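Local structure of phosphoserine aminotransferase (Bacillus circulans, 2C0R) at residues 33-37 with 38-42. The protein catalyses the reversible, pyridoxal-phosphate-dependent transamination between 3-phosphohydroxypyruvate and phosphoserine, the second step of serine biosynthesis, and also makes phosphohydroxythreonine. The protein carries 1 engineered substitution. Residues are numbered along the deposited sequence; the frame is centred on the assembly and turned at random.
Sequences TGMSI and MEMSH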
loop_
_atom_site.group_PDB
_atom_site.type_symbol
_atom_site.label_atom_id
_atom_site.label_comp_id
_atom_site.label_asym_id
_atom_site.label_seq_id
_atom_site.Cartn_x
_atom_site.Cartn_y
_atom_site.Cartn_z
ATOM N N THR A 33 9.785 -23.005 -1.249
ATOM C CA THR A 33 9.367 -22.767 -2.613
ATOM C C THR A 33 10.452 -22.113 -3.457
ATOM O O THR A 33 10.303 -22.062 -4.704
ATOM C CB THR A 33 8.175 -21.796 -2.683
ATOM O OG1 THR A 33 8.611 -20.571 -2.093
ATOM C CG2 THR A 33 6.965 -22.347 -1.938
ATOM N N GLY A 34 11.483 -21.646 -2.791
ATOM C CA GLY A 34 12.577 -21.017 -3.518
ATOM C C GLY A 34 12.187 -19.613 -3.962
ATOM O O GLY A 34 12.810 -19.083 -4.904
ATOM N N MET A 35 11.185 -19.036 -3.299
ATOM C CA MET A 35 10.777 -17.659 -3.491
ATOM C C MET A 35 10.412 -17.077 -2.112
ATOM O O MET A 35 10.019 -17.806 -1.216
ATOM C CB MET A 35 9.544 -17.591 -4.399
ATOM C CG MET A 35 9.824 -17.890 -5.857
ATOM S SD MET A 35 8.281 -17.835 -6.825
ATOM C CE MET A 35 7.548 -19.366 -6.297
ATOM N N SER A 36 10.554 -15.768 -2.011
ATOM C CA SER A 36 9.961 -15.032 -0.899
ATOM C C SER A 36 8.464 -14.903 -1.137
ATOM O O SER A 36 8.048 -14.892 -2.295
ATOM C CB SER A 36 10.594 -13.642 -0.876
ATOM O OG SER A 36 9.942 -12.867 0.134
ATOM N N ILE A 37 7.663 -14.789 -0.083
ATOM C CA ILE A 37 6.237 -14.483 -0.305
ATOM C C ILE A 37 6.031 -13.237 -1.135
ATOM O O ILE A 37 5.041 -13.136 -1.887
ATOM C CB ILE A 37 5.497 -14.328 1.043
ATOM C CG1 ILE A 37 3.963 -14.359 0.874
ATOM C CG2 ILE A 37 5.925 -13.077 1.774
ATOM C CD1 ILE A 37 3.505 -15.739 0.460
ATOM N N MET A 38 6.979 -12.301 -1.059
ATOM C CA MET A 38 6.910 -11.091 -1.878
ATOM C C MET A 38 7.066 -11.282 -3.373
ATOM O O MET A 38 6.794 -10.345 -4.129
ATOM C CB MET A 38 8.065 -10.148 -1.513
ATOM C CG MET A 38 7.889 -9.426 -0.189
ATOM S SD MET A 38 9.409 -8.431 -0.117
ATOM C CE MET A 38 8.816 -7.125 0.965
ATOM N N GLU A 39 7.579 -12.435 -3.777
ATOM C CA GLU A 39 7.877 -12.639 -5.184
ATOM C C GLU A 39 6.846 -13.499 -5.883
ATOM O O GLU A 39 7.095 -13.879 -7.041
ATOM C CB GLU A 39 9.252 -13.336 -5.313
ATOM C CG GLU A 39 10.397 -12.526 -4.754
ATOM C CD GLU A 39 11.657 -13.377 -4.837
ATOM O OE1 GLU A 39 11.737 -14.396 -4.099
ATOM O OE2 GLU A 39 12.540 -13.041 -5.650
ATOM N N MET A 40 5.789 -13.842 -5.174
ATOM C CA MET A 40 4.867 -14.845 -5.732
ATOM C C MET A 40 3.650 -14.155 -6.328
ATOM O O MET A 40 3.292 -13.012 -5.969
ATOM C CB MET A 40 4.376 -15.725 -4.595
ATOM C CG MET A 40 5.525 -16.512 -3.977
ATOM S SD MET A 40 4.745 -17.626 -2.808
ATOM C CE MET A 40 6.232 -18.329 -2.083
ATOM N N SER A 41 2.964 -14.825 -7.235
ATOM C CA SER A 41 1.780 -14.268 -7.848
ATOM C C SER A 41 0.677 -14.100 -6.820
ATOM O O SER A 41 0.434 -15.022 -6.025
ATOM C CB SER A 41 1.294 -15.259 -8.918
ATOM O OG SER A 41 0.093 -14.727 -9.514
ATOM N N HIS A 42 -0.025 -12.984 -6.913
ATOM C CA HIS A 42 -1.201 -12.793 -6.050
ATOM C C HIS A 42 -2.358 -13.651 -6.500
ATOM O O HIS A 42 -3.309 -13.776 -5.714
ATOM C CB HIS A 42 -1.618 -11.335 -5.956
ATOM C CG HIS A 42 -1.990 -10.751 -7.277
ATOM N ND1 HIS A 42 -1.093 -10.725 -8.327
ATOM C CD2 HIS A 42 -3.132 -10.205 -7.724
ATOM C CE1 HIS A 42 -1.707 -10.160 -9.363
ATOM N NE2 HIS A 42 -2.942 -9.829 -9.007
HETATM O O HOH W 1 3.501 -11.617 -3.572
#
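Ser36 O accepts the backbone N of Glu39 at 2.9 Å, closing a short 3-10 turn in the loop between helices 17-25 and 45-61, with a weak second bond of the same kind from Met40 N to Ile37 O. One water donates to both Ile37 O and Met40 O, bridging the turn where it ends.

Serine and glutamate suit the two ends of this turn. Ser36, with OG anti to its N (chi1 175°), brings the hydroxyl within 3.2 Å of Met38 N, while OG also bonds Phe27 O. Glu39 sets CG beside its own backbone N (chi1 -62°), and the extended chain beyond it carries OE1, through its anti lone pair, to Ser36 N at 2.8 Å in an almost straight bond. The same OE1 forms a salt bridge with Arg4 of the second subunit and OE2 bonds Leu15 N there, so the turn belongs to the dimer interface. Replacing Glu39 by alanine removes the carboxylate, which would probably leave Ser36 N and that Leu15 N without this acceptor and that Arg4 without this charge partner.

Upstream, Thr33 forms an ST turn, OG1 accepting from Met35 N and also bonding Tyr30 O, and Gly34 tolerates the positive phi (76°) between them. Long, flexible Met40 runs extended back along the loop, crossing Ile37 and Thr33 at about right angles: its SD meets Ile37 CD1 at 4.0 Å, and its CE ends 3.3 Å from Thr33 OG1.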